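Local coordinates for protein N2152 (Neocallimastix frontalis, PDB 5U22) that is a family 39 glycoside hydrolase of a rumen anaerobic fungus, probably cleaving rare arabinosyl linkages in plant polysaccharides with a TIM-barrel catalytic domain, at residues 68-72 / 82-87; 72-78 / 105-110; 188-194 / 227-231. One frame throughout, in Å; residues are numbered along the deposited sequence.

Interaction 1: residues 68-72 / 82-87; sequences RAPAR and GDVIKV
Ala69 turns its methyl from strand 66-70 onto the start of helix 84-91, where CB lies 3.8 Å from Val84 CG2 and a little farther from Val87 CG2. A methyl suits this place, since the CA atoms of Ala69 and Val84 are only 5.1 Å apart. Pro70 follows, its CD 3.2 Å from the carbonyl O of Gly82; a side chain on Gly82 would run into that ring, and the Gly82 backbone (phi 110°) would also press a CB against the preceding carbonyl O. Val84 N gives Pro70 O a weak, bent hydrogen bond of 3.0 Å. Next, Ala71 CA rests against Val84 CG1, the branch set between backbone N and carbonyl carbon (chi1 69°). Ala71 O and Arg72 meet Asp83 through water: one molecule donates to Ala71 O and to Asp83 OD2, at 2.6 Å from the latter, and accepts from Arg72 NH1, whose guanidinium also salt-bridges Asp130. Asp83 is the helix N-cap, its OD1 taking Lys86 N on the anti lone pair at 2.9 Å. One carboxylate thus serves two tasks, capping the helix and, by water, tying its start to the loop by which the chain leaves the strand.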
loop_
_atom_site.group_PDB
_atom_site.type_symbol
_atom_site.label_atom_id
_atom_site.label_comp_id
_atom_site.label_asym_id
_atom_site.label_seq_id
_atom_site.Cartn_x
_atom_site.Cartn_y
_atom_site.Cartn_z
ATOM N N ARG A 68 2.185 7.167 5.577
ATOM C CA ARG A 68 3.525 7.247 6.150
ATOM C C ARG A 68 3.992 8.692 6.120
ATOM O O ARG A 68 3.769 9.407 5.138
ATOM C CB ARG A 68 4.507 6.348 5.384
ATOM C CG ARG A 68 5.917 6.192 5.988
ATOM C CD ARG A 68 6.496 4.928 5.359
ATOM N NE ARG A 68 7.878 4.558 5.665
ATOM C CZ ARG A 68 8.895 4.695 4.810
ATOM N NH1 ARG A 68 8.715 5.277 3.627
ATOM N NH2 ARG A 68 10.103 4.266 5.148
ATOM N N ALA A 69 4.618 9.126 7.208
ATOM C CA ALA A 69 5.002 10.524 7.338
ATOM C C ALA A 69 6.260 10.610 8.184
ATOM O O ALA A 69 6.513 9.720 9.005
ATOM C CB ALA A 69 3.874 11.363 7.968
ATOM N N PRO A 70 7.059 11.663 8.009
ATOM C CA PRO A 70 8.274 11.825 8.814
ATOM C C PRO A 70 7.956 12.189 10.253
ATOM O O PRO A 70 7.022 12.940 10.532
ATOM C CB PRO A 70 8.998 12.983 8.117
ATOM C CG PRO A 70 7.854 13.796 7.492
ATOM C CD PRO A 70 6.915 12.724 6.991
ATOM N N ALA A 71 8.785 11.685 11.178
ATOM C CA ALA A 71 8.584 12.016 12.587
ATOM C C ALA A 71 8.743 13.514 12.843
ATOM O O ALA A 71 8.079 14.064 13.730
ATOM C CB ALA A 71 9.552 11.213 13.467
ATOM N N ARG A 72 9.621 14.184 12.088
ATOM C CA ARG A 72 9.804 15.626 12.166
ATOM C C ARG A 72 9.915 16.195 10.760
ATOM O O ARG A 72 10.340 15.509 9.830
ATOM C CB ARG A 72 11.060 16.004 12.956
ATOM C CG ARG A 72 11.070 15.531 14.387
ATOM C CD ARG A 72 10.017 16.242 15.227
ATOM N NE ARG A 72 10.362 16.200 16.643
ATOM C CZ ARG A 72 9.548 16.521 17.650
ATOM N NH1 ARG A 72 8.294 16.896 17.438
ATOM N NH2 ARG A 72 10.008 16.470 18.892
ATOM N N GLY A 82 5.447 17.551 6.260
ATOM C CA GLY A 82 4.930 16.220 6.510
ATOM C C GLY A 82 4.823 15.790 7.954
ATOM O O GLY A 82 4.644 14.592 8.203
ATOM N N ASP A 83 4.912 16.716 8.908
ATOM C CA ASP A 83 4.978 16.361 10.323
ATOM C C ASP A 83 3.909 15.337 10.685
ATOM O O ASP A 83 2.717 15.569 10.473
ATOM C CB ASP A 83 4.824 17.616 11.176
ATOM C CG ASP A 83 4.869 17.318 12.663
ATOM O OD1 ASP A 83 3.803 17.009 13.235
ATOM O OD2 ASP A 83 5.964 17.410 13.257
ATOM N N VAL A 84 4.345 14.200 11.234
ATOM C CA VAL A 84 3.429 13.080 11.428
ATOM C C VAL A 84 2.386 13.390 12.490
ATOM O O VAL A 84 1.265 12.877 12.422
ATOM C CB VAL A 84 4.208 11.799 11.770
ATOM C CG1 VAL A 84 4.851 11.903 13.173
ATOM C CG2 VAL A 84 3.294 10.555 11.648
ATOM N N ILE A 85 2.710 14.226 13.479
ATOM C CA ILE A 85 1.698 14.546 14.481
ATOM C C ILE A 85 0.589 15.390 13.861
ATOM O O ILE A 85 -0.599 15.163 14.124
ATOM C CB ILE A 85 2.336 15.229 15.706
ATOM C CG1 ILE A 85 3.198 14.211 16.460
ATOM C CG2 ILE A 85 1.244 15.782 16.619
ATOM C CD1 ILE A 85 3.895 14.759 17.683
ATOM N N LYS A 86 0.958 16.365 13.021
ATOM C CA LYS A 86 -0.042 17.129 12.283
ATOM C C LYS A 86 -0.812 16.243 11.313
ATOM O O LYS A 86 -2.021 16.424 11.125
ATOM C CB LYS A 86 0.610 18.290 11.525
ATOM C CG LYS A 86 1.286 19.356 12.400
ATOM C CD LYS A 86 0.534 19.601 13.717
ATOM C CE LYS A 86 -0.752 20.401 13.538
ATOM N NZ LYS A 86 -1.832 19.933 14.468
ATOM N N VAL A 87 -0.135 15.287 10.674
ATOM C CA VAL A 87 -0.825 14.421 9.721
ATOM C C VAL A 87 -1.801 13.509 10.452
ATOM O O VAL A 87 -2.949 13.320 10.017
ATOM C CB VAL A 87 0.198 13.621 8.894
ATOM C CG1 VAL A 87 -0.497 12.542 8.067
ATOM C CG2 VAL A 87 0.983 14.558 7.991
HETATM O O HOH W 1 6.598 15.835 15.208
#

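Interaction 2: residues 72-78 / 105-110; sequences RAGNGRQ and DILPGW
Gln78 drives its side chain into the segment 105-110 and makes the tight half of this contact. Its backbone N gives a nearly straight hydrogen bond, 3.0 Å, to Asp105 O. With CG anti to the backbone N (chi1 179°) and a bend at the next bond, the amide comes to lie where NE2 can spend both hydrogens on backbone carbonyls: Leu107 O at 2.9 Å from NE2 and Gly109 O at the same distance. Both acceptors lie in the amide plane, which fixes its rotation, although NE2 approaches Gly109 O from above that carbonyl's plane. Glutamine fits here because it has the reach and two N-H groups. Its CG packs 3.5 Å from Asp105 OD2, an oxygen that is hydrogen-bonded to Tyr45 OH, with the amide and carboxylate planes 32° apart.

Packing is intermediate where the Arg77 chain runs along Ile106, CD lying 3.4 Å from Ile106 O. Arg77 has its salt bridge with Glu123, and Arg72 CB sits over one face of the Arg77 guanidinium, off-centre.

The looser side faces solvent. There the type II turn from Gly74 to Arg77 exposes Gly76, a glycine suited to its positive phi, whose O lies 3.5 Å from Pro108 CD. A water donating to Ile106 O accepts a weak bond from Arg77 NH1, a second water links Gln78 O to Gly109 N, and exposed Trp110 merely brings CE3 to 4.1 Å from Gln78 OE1.

The direct hydrogen bonds between the two segments thus all come from Gln78, through its backbone N and its amide. Because Trp110 also borders a bound buffer molecule, this grip probably helps to shape a wall of the pocket at the C-terminal end of the barrel.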
loop_
_atom_site.group_PDB
_atom_site.type_symbol
_atom_site.label_atom_id
_atom_site.label_comp_id
_atom_site.label_asym_id
_atom_site.label_seq_id
_atom_site.Cartn_x
_atom_site.Cartn_y
_atom_site.Cartn_z
ATOM N N ARG A 72 9.621 14.184 12.088
ATOM C CA ARG A 72 9.804 15.626 12.166
ATOM C C ARG A 72 9.915 16.195 10.760
ATOM O O ARG A 72 10.340 15.509 9.830
ATOM C CB ARG A 72 11.060 16.004 12.956
ATOM C CG ARG A 72 11.070 15.531 14.387
ATOM C CD ARG A 72 10.017 16.242 15.227
ATOM N NE ARG A 72 10.362 16.200 16.643
ATOM C CZ ARG A 72 9.548 16.521 17.650
ATOM N NH1 ARG A 72 8.294 16.896 17.438
ATOM N NH2 ARG A 72 10.008 16.470 18.892
ATOM N N ALA A 73 9.525 17.456 10.609
ATOM C CA ALA A 73 9.686 18.158 9.345
ATOM C C ALA A 73 10.148 19.583 9.623
ATOM O O ALA A 73 9.948 20.119 10.717
ATOM C CB ALA A 73 8.380 18.174 8.532
ATOM N N GLY A 74 10.738 20.205 8.612
ATOM C CA GLY A 74 11.155 21.586 8.771
ATOM C C GLY A 74 12.651 21.758 8.905
ATOM O O GLY A 74 13.428 20.963 8.372
ATOM N N ASN A 75 13.067 22.799 9.627
ATOM C CA ASN A 75 14.478 23.148 9.720
ATOM C C ASN A 75 15.310 21.984 10.232
ATOM O O ASN A 75 15.048 21.443 11.309
ATOM C CB ASN A 75 14.655 24.352 10.643
ATOM C CG ASN A 75 16.083 24.836 10.675
ATOM O OD1 ASN A 75 16.599 25.309 9.668
ATOM N ND2 ASN A 75 16.734 24.717 11.824
ATOM N N GLY A 76 16.327 21.610 9.465
ATOM C CA GLY A 76 17.244 20.578 9.894
ATOM C C GLY A 76 16.746 19.163 9.724
ATOM O O GLY A 76 17.461 18.224 10.104
ATOM N N ARG A 77 15.551 18.979 9.172
ATOM C CA ARG A 77 14.956 17.668 9.014
ATOM C C ARG A 77 15.159 17.199 7.576
ATOM O O ARG A 77 15.742 17.899 6.742
ATOM C CB ARG A 77 13.475 17.709 9.396
ATOM C CG ARG A 77 13.189 18.410 10.715
ATOM C CD ARG A 77 14.051 17.919 11.860
ATOM N NE ARG A 77 13.511 18.392 13.133
ATOM C CZ ARG A 77 13.947 17.988 14.321
ATOM N NH1 ARG A 77 14.927 17.105 14.405
ATOM N NH2 ARG A 77 13.385 18.459 15.423
ATOM N N GLN A 78 14.684 15.986 7.285
ATOM C CA GLN A 78 14.830 15.460 5.933
ATOM C C GLN A 78 14.100 16.328 4.916
ATOM O O GLN A 78 14.635 16.612 3.842
ATOM C CB GLN A 78 14.311 14.025 5.857
ATOM C CG GLN A 78 14.399 13.384 4.468
ATOM C CD GLN A 78 15.819 13.065 4.009
ATOM O OE1 GLN A 78 16.046 12.810 2.832
ATOM N NE2 GLN A 78 16.769 13.056 4.933
ATOM N N ASP A 105 13.558 10.333 9.198
ATOM C CA ASP A 105 13.519 11.655 8.583
ATOM C C ASP A 105 13.670 12.787 9.596
ATOM O O ASP A 105 13.613 13.961 9.212
ATOM C CB ASP A 105 12.244 11.809 7.757
ATOM C CG ASP A 105 12.381 11.176 6.386
ATOM O OD1 ASP A 105 13.291 10.333 6.227
ATOM O OD2 ASP A 105 11.628 11.543 5.456
ATOM N N ILE A 106 13.876 12.465 10.873
ATOM C CA ILE A 106 14.461 13.433 11.798
ATOM C C ILE A 106 15.737 14.017 11.213
ATOM O O ILE A 106 16.064 15.193 11.444
ATOM C CB ILE A 106 14.735 12.768 13.166
ATOM C CG1 ILE A 106 13.432 12.527 13.929
ATOM C CG2 ILE A 106 15.723 13.609 14.009
ATOM C CD1 ILE A 106 13.637 11.773 15.212
ATOM N N LEU A 107 16.464 13.231 10.452
ATOM C CA LEU A 107 17.812 13.542 9.977
ATOM C C LEU A 107 17.800 14.089 8.556
ATOM O O LEU A 107 17.020 13.623 7.717
ATOM C CB LEU A 107 18.692 12.293 10.012
ATOM C CG LEU A 107 18.818 11.641 11.387
ATOM C CD1 LEU A 107 19.680 10.384 11.266
ATOM C CD2 LEU A 107 19.397 12.625 12.408
ATOM N N PRO A 108 18.690 15.040 8.272
ATOM C CA PRO A 108 18.798 15.597 6.923
ATOM C C PRO A 108 19.762 14.796 6.058
ATOM O O PRO A 108 20.599 14.039 6.547
ATOM C CB PRO A 108 19.368 16.994 7.196
ATOM C CG PRO A 108 20.359 16.713 8.316
ATOM C CD PRO A 108 19.689 15.636 9.183
ATOM N N GLY A 109 19.633 14.990 4.749
ATOM C CA GLY A 109 20.562 14.416 3.785
ATOM C C GLY A 109 20.134 13.044 3.302
ATOM O O GLY A 109 19.417 12.306 3.975
ATOM N N TRP A 110 20.568 12.707 2.089
ATOM C CA TRP A 110 20.409 11.352 1.565
ATOM C C TRP A 110 21.715 10.899 0.915
ATOM O O TRP A 110 22.131 11.465 -0.103
ATOM C CB TRP A 110 19.260 11.261 0.555
ATOM C CG TRP A 110 18.985 9.842 0.123
ATOM C CD1 TRP A 110 19.541 9.188 -0.937
ATOM C CD2 TRP A 110 18.096 8.904 0.749
ATOM N NE1 TRP A 110 19.052 7.904 -1.015
ATOM C CE2 TRP A 110 18.165 7.702 0.009
ATOM C CE3 TRP A 110 17.245 8.966 1.858
ATOM C CZ2 TRP A 110 17.413 6.564 0.342
ATOM C CZ3 TRP A 110 16.505 7.828 2.198
ATOM C CH2 TRP A 110 16.594 6.645 1.436
HETATM O O HOH W 2 17.331 16.854 13.120
HETATM O O HOH W 3 17.420 16.546 3.631
#

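Interaction 3: residues 188-194 / 227-231; sequences YEENKMK and SYRNL. With EDO (1,2-ethanediol), chain D.
Leu231 CD1 sits at the apolar centre, 3.8 Å from Met193 CG and close to Tyr188 OH and the backbone N of Lys194, while CD2 lies along the aliphatic part of the Lys194 chain. Two branches suit leucine here: one methyl fills the centre, the other covers its flank. Met193 CG also meets the edge of the Tyr228 ring, in its plane, and the sulfur follows in a Met-aromatic contact, SD 5.2 Å from the Tyr228 ring centroid. Next outward, Tyr188 crosses Tyr228 at about a right angle, with CE1 4.0 Å from Tyr228 CB. At the polar edge Tyr188 OH donates to Ser227 OG at 2.8 Å, and Ser227 OG in turn donates to Glu190 OE1, on its anti lone pair, at 2.6 Å. Glu190 reaches there with an extended chain, CG anti to the backbone N (chi1 -179°). A phenylalanine in place of Tyr188 would probably leave Ser227 OG without its donor. Ethanediol, probably from the crystallisation liquor, accepts from Glu190 N. The axes of segments 190-194 and 227-231 run 36° apart in direction, 10.5 Å at closest approach; an apolar contact closed by directional hydrogen bonds joins these neighbouring outer helices of the barrel.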
loop_
_atom_site.group_PDB
_atom_site.type_symbol
_atom_site.label_atom_id
_atom_site.label_comp_id
_atom_site.label_asym_id
_atom_site.label_seq_id
_atom_site.Cartn_x
_atom_site.Cartn_y
_atom_site.Cartn_z
ATOM N N TYR A 188 13.763 -6.216 -1.397
ATOM C CA TYR A 188 13.802 -7.495 -0.707
ATOM C C TYR A 188 14.898 -8.379 -1.293
ATOM O O TYR A 188 15.043 -8.485 -2.517
ATOM C CB TYR A 188 12.446 -8.197 -0.805
ATOM C CG TYR A 188 12.407 -9.453 0.028
ATOM C CD1 TYR A 188 11.936 -9.424 1.335
ATOM C CD2 TYR A 188 12.874 -10.658 -0.481
ATOM C CE1 TYR A 188 11.920 -10.584 2.115
ATOM C CE2 TYR A 188 12.866 -11.811 0.277
ATOM C CZ TYR A 188 12.386 -11.768 1.576
ATOM O OH TYR A 188 12.383 -12.919 2.324
ATOM N N GLU A 189 15.667 -9.024 -0.418
ATOM C CA GLU A 189 16.556 -10.104 -0.827
ATOM C C GLU A 189 16.626 -11.102 0.322
ATOM O O GLU A 189 16.652 -10.706 1.486
ATOM C CB GLU A 189 17.945 -9.572 -1.210
ATOM C CG GLU A 189 18.830 -10.584 -1.900
ATOM C CD GLU A 189 19.558 -11.476 -0.919
ATOM O OE1 GLU A 189 20.024 -10.947 0.119
ATOM O OE2 GLU A 189 19.655 -12.704 -1.178
ATOM N N GLU A 190 16.632 -12.395 -0.005
ATOM C CA GLU A 190 16.385 -13.400 1.027
ATOM C C GLU A 190 17.516 -13.474 2.048
ATOM O O GLU A 190 17.256 -13.581 3.254
ATOM C CB GLU A 190 16.148 -14.756 0.382
ATOM C CG GLU A 190 15.851 -15.852 1.372
ATOM C CD GLU A 190 15.380 -17.102 0.684
ATOM O OE1 GLU A 190 14.206 -17.135 0.250
ATOM O OE2 GLU A 190 16.197 -18.030 0.534
ATOM N N ASN A 191 18.774 -13.451 1.593
ATOM C CA ASN A 191 19.899 -13.513 2.527
ATOM C C ASN A 191 19.892 -12.320 3.473
ATOM O O ASN A 191 20.144 -12.464 4.676
ATOM C CB ASN A 191 21.219 -13.560 1.764
ATOM C CG ASN A 191 21.597 -14.964 1.309
ATOM O OD1 ASN A 191 20.851 -15.915 1.498
ATOM N ND2 ASN A 191 22.763 -15.087 0.692
ATOM N N LYS A 192 19.612 -11.129 2.934
ATOM C CA LYS A 192 19.574 -9.910 3.729
ATOM C C LYS A 192 18.490 -9.991 4.797
ATOM O O LYS A 192 18.722 -9.657 5.968
ATOM C CB LYS A 192 19.341 -8.723 2.789
ATOM C CG LYS A 192 19.235 -7.372 3.458
ATOM C CD LYS A 192 19.324 -6.251 2.423
ATOM C CE LYS A 192 18.251 -6.381 1.346
ATOM N NZ LYS A 192 18.358 -5.342 0.282
ATOM N N MET A 193 17.300 -10.452 4.411
ATOM C CA MET A 193 16.205 -10.574 5.372
ATOM C C MET A 193 16.498 -11.652 6.408
ATOM O O MET A 193 16.280 -11.452 7.606
ATOM C CB MET A 193 14.894 -10.885 4.648
ATOM C CG MET A 193 13.711 -11.092 5.596
ATOM S SD MET A 193 13.318 -9.626 6.587
ATOM C CE MET A 193 12.421 -8.644 5.386
ATOM N N LYS A 194 16.982 -12.810 5.962
ATOM C CA LYS A 194 17.291 -13.886 6.897
ATOM C C LYS A 194 18.317 -13.436 7.933
ATOM O O LYS A 194 18.144 -13.670 9.134
ATOM C CB LYS A 194 17.794 -15.105 6.123
ATOM C CG LYS A 194 18.112 -16.328 7.005
ATOM C CD LYS A 194 18.557 -17.518 6.139
ATOM C CE LYS A 194 18.922 -18.742 6.972
ATOM N NZ LYS A 194 18.960 -19.952 6.096
ATOM N N SER A 227 8.889 -16.035 0.110
ATOM C CA SER A 227 10.191 -16.177 0.753
ATOM C C SER A 227 10.121 -15.750 2.211
ATOM O O SER A 227 10.575 -16.471 3.111
ATOM C CB SER A 227 11.241 -15.347 0.006
ATOM O OG SER A 227 12.442 -15.250 0.771
ATOM N N TYR A 228 9.512 -14.593 2.470
ATOM C CA TYR A 228 9.501 -14.071 3.830
ATOM C C TYR A 228 8.731 -15.002 4.765
ATOM O O TYR A 228 9.212 -15.355 5.849
ATOM C CB TYR A 228 8.934 -12.648 3.863
ATOM C CG TYR A 228 8.798 -12.223 5.293
ATOM C CD1 TYR A 228 9.918 -11.889 6.030
ATOM C CD2 TYR A 228 7.566 -12.247 5.935
ATOM C CE1 TYR A 228 9.819 -11.558 7.361
ATOM C CE2 TYR A 228 7.456 -11.921 7.267
ATOM C CZ TYR A 228 8.593 -11.584 7.974
ATOM O OH TYR A 228 8.500 -11.258 9.300
ATOM N N ARG A 229 7.543 -15.441 4.356
ATOM C CA ARG A 229 6.781 -16.309 5.245
ATOM C C ARG A 229 7.460 -17.663 5.435
ATOM O O ARG A 229 7.349 -18.259 6.512
ATOM C CB ARG A 229 5.358 -16.463 4.711
ATOM C CG ARG A 229 4.610 -15.115 4.668
ATOM C CD ARG A 229 3.413 -15.115 5.584
ATOM N NE ARG A 229 2.736 -13.817 5.708
ATOM C CZ ARG A 229 1.852 -13.317 4.834
ATOM N NH1 ARG A 229 1.544 -13.972 3.715
ATOM N NH2 ARG A 229 1.279 -12.136 5.072
ATOM N N ASN A 230 8.180 -18.156 4.425
ATOM C CA ASN A 230 8.959 -19.376 4.622
ATOM C C ASN A 230 10.123 -19.149 5.586
ATOM O O ASN A 230 10.460 -20.040 6.374
ATOM C CB ASN A 230 9.464 -19.908 3.288
ATOM C CG ASN A 230 8.469 -20.835 2.618
ATOM O OD1 ASN A 230 7.883 -21.713 3.259
ATOM N ND2 ASN A 230 8.282 -20.653 1.319
ATOM N N LEU A 231 10.741 -17.965 5.550
ATOM C CA LEU A 231 11.790 -17.656 6.522
ATOM C C LEU A 231 11.243 -17.645 7.948
ATOM O O LEU A 231 11.870 -18.185 8.867
ATOM C CB LEU A 231 12.444 -16.311 6.205
ATOM C CG LEU A 231 13.481 -16.219 5.088
ATOM C CD1 LEU A 231 14.007 -14.782 4.984
ATOM C CD2 LEU A 231 14.625 -17.214 5.309
HETATM C C1 EDO D . 13.857 -13.865 -2.524
HETATM O O1 EDO D . 12.794 -14.296 -3.322
HETATM C C2 EDO D . 14.772 -13.029 -3.385
HETATM O O2 EDO D . 16.025 -12.970 -2.715
HETATM O O HOH W 4 12.687 -18.578 2.500
#

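How the interactions relate
Interactions 1 and 2 are neighbours, their centres about 11 Å apart, and they share Arg72, in the loop that follows strand 66-70. Their segments alternate along the chain, and they touch directly: Pro70 CB lies 3.5 Å from Asp105 CB, and Ala73 CB packs against Gly82 N. Thus the unit of strand 66-70 and helix 84-91 and the loop after strand 98-102 form one continuous patch. Interaction 2 borders the ligand site: the side chain of Trp110 comes within about 3 Å of a bound buffer molecule, those of Pro70 and Tyr188 about 10 and 14 Å from one. Interaction 3 is remote, its nearest atoms about 13 Å from interaction 1 and about 12 Å from interaction 2.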